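Local coordinates for protein homoserine O-acetyltransferase (Bacillus anthracis str. 'Ames Ancestor', PDB 3I1I) that probably transfers the acetyl group of acetyl-CoA to the hydroxyl of L-homoserine, a step toward methionine, using an alpha/beta hydrolase fold, at residues Ala53-Gly59 with Gly69-Ile75; Ala199-Asp203 with Pro216-Leu222. All blocks are in the same frame, centred on the assembly; numbering follows the deposited sequence.

Interaction 1: residues Ala53-Gly59 with Gly69-Ile75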
loop_
_atom_site.group_PDB
_atom_site.type_symbol
_atom_site.label_atom_id
_atom_site.label_comp_id
_atom_site.label_asym_id
_atom_site.label_seq_id
_atom_site.Cartn_x
_atom_site.Cartn_y
_atom_site.Cartn_z
ATOM N N ALA A 53 -10.115 -0.039 -17.758
ATOM C CA ALA A 53 -11.187 -0.160 -18.779
ATOM C C ALA A 53 -10.713 -0.829 -20.084
ATOM O O ALA A 53 -9.719 -1.550 -20.094
ATOM C CB ALA A 53 -11.815 1.212 -19.065
ATOM N N THR A 54 -11.448 -0.587 -21.169
ATOM C CA THR A 54 -11.284 -1.244 -22.459
ATOM C C THR A 54 -11.767 -0.292 -23.566
ATOM O O THR A 54 -12.216 0.814 -23.284
ATOM C CB THR A 54 -12.122 -2.579 -22.553
ATOM O OG1 THR A 54 -13.537 -2.305 -22.704
ATOM C CG2 THR A 54 -11.910 -3.457 -21.344
ATOM N N SER A 55 -11.732 -0.762 -24.814
ATOM C CA SER A 55 -12.224 0.000 -25.962
ATOM C C SER A 55 -13.732 0.363 -25.885
ATOM O O SER A 55 -14.207 1.222 -26.626
ATOM C CB SER A 55 -11.962 -0.790 -27.256
ATOM O OG SER A 55 -12.832 -1.927 -27.319
ATOM N N HIS A 56 -14.462 -0.292 -24.987
ATOM C CA HIS A 56 -15.915 -0.148 -24.898
ATOM C C HIS A 56 -16.346 1.144 -24.238
ATOM O O HIS A 56 -16.846 1.164 -23.125
ATOM C CB HIS A 56 -16.518 -1.345 -24.146
ATOM C CG HIS A 56 -17.969 -1.547 -24.425
ATOM N ND1 HIS A 56 -18.510 -1.376 -25.688
ATOM C CD2 HIS A 56 -18.989 -1.935 -23.621
ATOM C CE1 HIS A 56 -19.810 -1.620 -25.631
ATOM N NE2 HIS A 56 -20.123 -1.967 -24.389
ATOM N N ALA A 57 -16.124 2.235 -24.948
ATOM C CA ALA A 57 -16.458 3.558 -24.459
ATOM C C ALA A 57 -17.966 3.830 -24.488
ATOM O O ALA A 57 -18.440 4.693 -23.774
ATOM C CB ALA A 57 -15.729 4.630 -25.293
ATOM N N ALA A 58 -18.700 3.147 -25.362
ATOM C CA ALA A 58 -20.151 3.408 -25.500
ATOM C C ALA A 58 -20.916 2.221 -26.067
ATOM O O ALA A 58 -20.351 1.263 -26.628
ATOM C CB ALA A 58 -20.406 4.667 -26.353
ATOM N N GLY A 59 -22.225 2.269 -25.855
ATOM C CA GLY A 59 -23.132 1.304 -26.448
ATOM C C GLY A 59 -22.990 -0.059 -25.823
ATOM O O GLY A 59 -22.529 -0.183 -24.677
ATOM N N GLY A 69 -21.112 0.976 -22.288
ATOM C CA GLY A 69 -19.717 1.348 -22.197
ATOM C C GLY A 69 -19.461 2.508 -21.269
ATOM O O GLY A 69 -20.348 3.267 -20.937
ATOM N N TRP A 70 -18.210 2.659 -20.898
ATOM C CA TRP A 70 -17.850 3.459 -19.724
ATOM C C TRP A 70 -18.070 4.993 -19.834
ATOM O O TRP A 70 -18.075 5.697 -18.820
ATOM C CB TRP A 70 -16.439 3.095 -19.294
ATOM C CG TRP A 70 -15.431 3.214 -20.346
ATOM C CD1 TRP A 70 -14.931 2.213 -21.104
ATOM C CD2 TRP A 70 -14.799 4.422 -20.788
ATOM N NE1 TRP A 70 -14.013 2.711 -21.994
ATOM C CE2 TRP A 70 -13.907 4.069 -21.818
ATOM C CE3 TRP A 70 -14.880 5.758 -20.393
ATOM C CZ2 TRP A 70 -13.086 5.015 -22.484
ATOM C CZ3 TRP A 70 -14.048 6.717 -21.049
ATOM C CH2 TRP A 70 -13.179 6.328 -22.094
ATOM N N TRP A 71 -18.251 5.510 -21.043
ATOM C CA TRP A 71 -18.572 6.933 -21.261
ATOM C C TRP A 71 -19.856 7.074 -22.077
ATOM O O TRP A 71 -20.038 8.058 -22.827
ATOM C CB TRP A 71 -17.398 7.673 -21.938
ATOM C CG TRP A 71 -16.697 8.720 -21.106
ATOM C CD1 TRP A 71 -16.866 8.964 -19.778
ATOM C CD2 TRP A 71 -15.678 9.634 -21.546
ATOM N NE1 TRP A 71 -16.040 9.989 -19.362
ATOM C CE2 TRP A 71 -15.291 10.406 -20.424
ATOM C CE3 TRP A 71 -15.044 9.865 -22.775
ATOM C CZ2 TRP A 71 -14.331 11.409 -20.495
ATOM C CZ3 TRP A 71 -14.079 10.869 -22.855
ATOM C CH2 TRP A 71 -13.732 11.631 -21.718
ATOM N N ASP A 72 -20.770 6.123 -21.889
ATOM C CA ASP A 72 -21.987 6.056 -22.701
ATOM C C ASP A 72 -22.809 7.321 -22.611
ATOM O O ASP A 72 -23.390 7.762 -23.606
ATOM C CB ASP A 72 -22.861 4.861 -22.334
ATOM C CG ASP A 72 -23.997 4.656 -23.324
ATOM O OD1 ASP A 72 -23.752 4.148 -24.463
ATOM O OD2 ASP A 72 -25.140 5.037 -22.978
ATOM N N GLY A 73 -22.854 7.926 -21.428
ATOM C CA GLY A 73 -23.594 9.158 -21.250
ATOM C C GLY A 73 -23.125 10.332 -22.093
ATOM O O GLY A 73 -23.896 11.258 -22.321
ATOM N N LEU A 74 -21.852 10.333 -22.505
ATOM C CA LEU A 74 -21.280 11.412 -23.344
ATOM C C LEU A 74 -21.386 11.127 -24.826
ATOM O O LEU A 74 -21.356 12.052 -25.630
ATOM C CB LEU A 74 -19.784 11.608 -23.057
ATOM C CG LEU A 74 -19.376 12.672 -22.047
ATOM C CD1 LEU A 74 -17.858 12.597 -21.838
ATOM C CD2 LEU A 74 -19.880 14.100 -22.420
ATOM N N ILE A 75 -21.394 9.844 -25.185
ATOM C CA ILE A 75 -21.258 9.444 -26.566
ATOM C C ILE A 75 -22.535 8.805 -27.056
ATOM O O ILE A 75 -22.948 7.776 -26.515
ATOM C CB ILE A 75 -20.161 8.386 -26.749
ATOM C CG1 ILE A 75 -18.822 8.885 -26.182
ATOM C CG2 ILE A 75 -20.036 8.010 -28.224
ATOM C CD1 ILE A 75 -17.774 7.767 -25.941
#

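Interaction 2: residues Ala199-Asp203 with Pro216-Leu222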
loop_
_atom_site.group_PDB
_atom_site.type_symbol
_atom_site.label_atom_id
_atom_site.label_comp_id
_atom_site.label_asym_id
_atom_site.label_seq_id
_atom_site.Cartn_x
_atom_site.Cartn_y
_atom_site.Cartn_z
ATOM N N ALA A 199 3.409 -4.392 -3.937
ATOM C CA ALA A 199 2.454 -5.268 -3.251
ATOM C C ALA A 199 2.259 -6.604 -4.029
ATOM O O ALA A 199 2.283 -7.686 -3.445
ATOM C CB ALA A 199 1.111 -4.540 -3.023
ATOM N N ILE A 200 2.131 -6.532 -5.343
ATOM C CA ILE A 200 2.031 -7.752 -6.149
ATOM C C ILE A 200 3.337 -8.628 -6.065
ATOM O O ILE A 200 3.271 -9.857 -5.880
ATOM C CB ILE A 200 1.672 -7.423 -7.617
ATOM C CG1 ILE A 200 0.374 -6.597 -7.688
ATOM C CG2 ILE A 200 1.527 -8.704 -8.409
ATOM C CD1 ILE A 200 0.114 -5.861 -9.029
ATOM N N ARG A 201 4.502 -8.002 -6.178
ATOM C CA ARG A 201 5.784 -8.740 -6.093
ATOM C C ARG A 201 5.977 -9.400 -4.726
ATOM O O ARG A 201 6.646 -10.448 -4.617
ATOM C CB ARG A 201 6.997 -7.840 -6.337
ATOM C CG ARG A 201 7.118 -7.289 -7.777
ATOM C CD ARG A 201 8.535 -6.654 -8.080
ATOM N NE ARG A 201 8.621 -6.481 -9.522
ATOM C CZ ARG A 201 9.496 -7.072 -10.347
ATOM N NH1 ARG A 201 9.394 -6.863 -11.674
ATOM N NH2 ARG A 201 10.495 -7.832 -9.874
ATOM N N LEU A 202 5.415 -8.784 -3.690
ATOM C CA LEU A 202 5.642 -9.263 -2.342
ATOM C C LEU A 202 4.872 -10.565 -2.085
ATOM O O LEU A 202 5.330 -11.440 -1.333
ATOM C CB LEU A 202 5.269 -8.177 -1.327
ATOM C CG LEU A 202 5.649 -8.477 0.129
ATOM C CD1 LEU A 202 7.183 -8.760 0.283
ATOM C CD2 LEU A 202 5.168 -7.332 1.045
ATOM N N ASP A 203 3.701 -10.679 -2.705
ATOM C CA ASP A 203 2.923 -11.884 -2.633
ATOM C C ASP A 203 3.724 -13.071 -3.191
ATOM O O ASP A 203 4.096 -13.071 -4.350
ATOM C CB ASP A 203 1.637 -11.692 -3.423
ATOM C CG ASP A 203 0.588 -12.727 -3.109
ATOM O OD1 ASP A 203 0.931 -13.832 -2.612
ATOM O OD2 ASP A 203 -0.592 -12.396 -3.382
ATOM N N PRO A 216 -2.024 -13.939 -8.103
ATOM C CA PRO A 216 -1.705 -13.571 -6.716
ATOM C C PRO A 216 -2.730 -12.598 -6.147
ATOM O O PRO A 216 -2.510 -11.397 -6.123
ATOM C CB PRO A 216 -0.328 -12.931 -6.838
ATOM C CG PRO A 216 -0.311 -12.344 -8.184
ATOM C CD PRO A 216 -1.149 -13.249 -9.060
HETATM N N MSE A 217 -3.845 -13.135 -5.688
HETATM C CA MSE A 217 -4.996 -12.333 -5.270
HETATM C C MSE A 217 -4.744 -11.404 -4.070
HETATM O O MSE A 217 -5.285 -10.297 -4.021
HETATM C CB MSE A 217 -6.196 -13.252 -4.970
HETATM C CG MSE A 217 -6.649 -14.089 -6.175
HETATM SE SE MSE A 217 -7.235 -12.973 -7.683
HETATM C CE MSE A 217 -8.966 -12.349 -6.953
ATOM N N LYS A 218 -3.938 -11.819 -3.103
ATOM C CA LYS A 218 -3.669 -10.924 -1.963
ATOM C C LYS A 218 -2.928 -9.685 -2.415
ATOM O O LYS A 218 -3.347 -8.564 -2.150
ATOM C CB LYS A 218 -2.882 -11.606 -0.861
ATOM C CG LYS A 218 -3.637 -12.712 -0.196
ATOM C CD LYS A 218 -2.782 -13.415 0.883
ATOM C CE LYS A 218 -3.461 -14.655 1.449
ATOM N NZ LYS A 218 -2.648 -15.218 2.595
ATOM N N GLY A 219 -1.841 -9.877 -3.137
ATOM C CA GLY A 219 -1.112 -8.743 -3.679
ATOM C C GLY A 219 -1.970 -7.874 -4.587
ATOM O O GLY A 219 -1.910 -6.646 -4.514
ATOM N N LEU A 220 -2.792 -8.504 -5.419
ATOM C CA LEU A 220 -3.568 -7.755 -6.399
ATOM C C LEU A 220 -4.671 -6.958 -5.721
ATOM O O LEU A 220 -4.906 -5.794 -6.072
ATOM C CB LEU A 220 -4.135 -8.719 -7.428
ATOM C CG LEU A 220 -4.658 -8.265 -8.773
ATOM C CD1 LEU A 220 -3.701 -7.267 -9.510
ATOM C CD2 LEU A 220 -4.944 -9.544 -9.617
ATOM N N GLN A 221 -5.336 -7.563 -4.739
ATOM C CA GLN A 221 -6.366 -6.858 -4.010
ATOM C C GLN A 221 -5.798 -5.634 -3.288
ATOM O O GLN A 221 -6.419 -4.589 -3.225
ATOM C CB GLN A 221 -7.086 -7.763 -2.992
ATOM C CG GLN A 221 -8.064 -6.962 -2.058
ATOM C CD GLN A 221 -9.111 -7.818 -1.380
ATOM O OE1 GLN A 221 -8.877 -8.993 -1.097
ATOM N NE2 GLN A 221 -10.281 -7.224 -1.093
ATOM N N LEU A 222 -4.623 -5.788 -2.719
ATOM C CA LEU A 222 -3.942 -4.674 -2.060
ATOM C C LEU A 222 -3.626 -3.565 -3.076
ATOM O O LEU A 222 -3.925 -2.393 -2.848
ATOM C CB LEU A 222 -2.693 -5.218 -1.358
ATOM C CG LEU A 222 -1.921 -4.347 -0.393
ATOM C CD1 LEU A 222 -2.831 -3.495 0.505
ATOM C CD2 LEU A 222 -1.016 -5.287 0.436
HETATM O O HOH W 1 -2.435 -14.560 -2.983
#

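Interaction 1: residues Ala53-Gly59 with Gly69-Ile75
Trp70 lies against 53-59 with both faces of its indole and with its N-H, and backbone bonds from Gly69, Trp70 and Trp71 join the same segments. Among the hydrogen bonds, NE1 of Trp70 donates to O of Thr54 at 2.9 Å, the acceptor lying close to the ring plane. Three backbone bonds follow: Trp70 N to His56 O, Trp71 N to Ala57 O at 2.9 Å, and Gly69 N to Gly59 O. A fifth uses a side chain: with CG anti to the backbone N (chi1 -170°), Asp72 brings OD1 to N of Gly59 at 2.8 Å, met on the anti side of the carboxylate.

The CH-pi contacts sandwich the five-membered ring of Trp70, CA of Ala57 standing 3.7 Å from its centroid on one face and CB of Ala53 4.1 Å from it on the other. CA of Gly69 likewise sits over a face of the His56 ring, whose ND1 is hydrogen-bonded to Glu32.

In the apolar packing, CB of Ala57 meets both CZ2 of Trp70 (3.9 Å) and CD1 of Ile75 (3.8 Å), and CB of Ala58 meets CB of Ile75 at 3.7 Å.

Both segments belong to the loop after strand 44-48 of the alpha/beta hydrolase fold, where Trp71 touches the probable nucleophile elbow and its NE1 hydrogen-bonds Gly354 O. Doubly covered and bonded at NE1, the Trp70 indole should have little rotational freedom.

Interaction 2: residues Ala199-Asp203 with Pro216-Leu222
Asp203 has CG anti to its own N (chi1 -164°), which carries the carboxylate across to the first turn of helix 217-228. Ile200 sends CG1 off beside its backbone N and extends it to reach Leu220.

The polar part of the contact converges on OD2 of Asp203. It accepts from N of Gly219 at 2.8 Å in a nearly straight bond (N-H...O 166°), the donor arriving on the anti side and 28° out of the carboxylate plane. One water donates to the same OD2 at 2.9 Å and accepts from N of Lys218 at 3.1 Å, bridging carboxylate and backbone. OD1 is hydrogen-bonded to N of Ser205, so both carboxylate oxygens have partners. CB of Pro216, the N-cap residue, lies 3.5 Å from OD2 of Asp203.

The apolar packing begins with CG of Pro216 against CG2 of Ile200 at 4.1 Å, the side chains crossing at a slant. CD1 of Ile200 touches CD1 of Leu220 at 4.1 Å, and CB of Ala199 rests against CG of Leu222 at 4.0 Å. Gly219, with no side chain, lets the helices close up, its CA 4.1 Å from CA of Ile200.

Helices 186-202 and 217-228 fall between strands 174-178 and 309-313, where alpha/beta hydrolases commonly insert a cap, so the contact is probably part of one. First-turn N-H groups at the positive end of the helix dipole would probably stabilise the negative charge of Asp203.

Interaction 1 precedes interaction 2 along the chain, and the two are separate: their centres are about 29 Å apart and their nearest atoms about 13 Å. Interaction 1, about 12 Å from the centre of the chain, ties together the loop between strands 44-48 and 75-76, beside the main mixed sheet; Trp71 there touches the probable nucleophile elbow around Ser155. Interaction 2, about 22 Å from that centre, joins the end of helix 186-202 to the start of helix 217-228, where a second subunit also packs on Leu202, Lys218 and Leu222. One contact thus shapes a loop near the probable catalytic centre, the other a helix pair at a subunit interface.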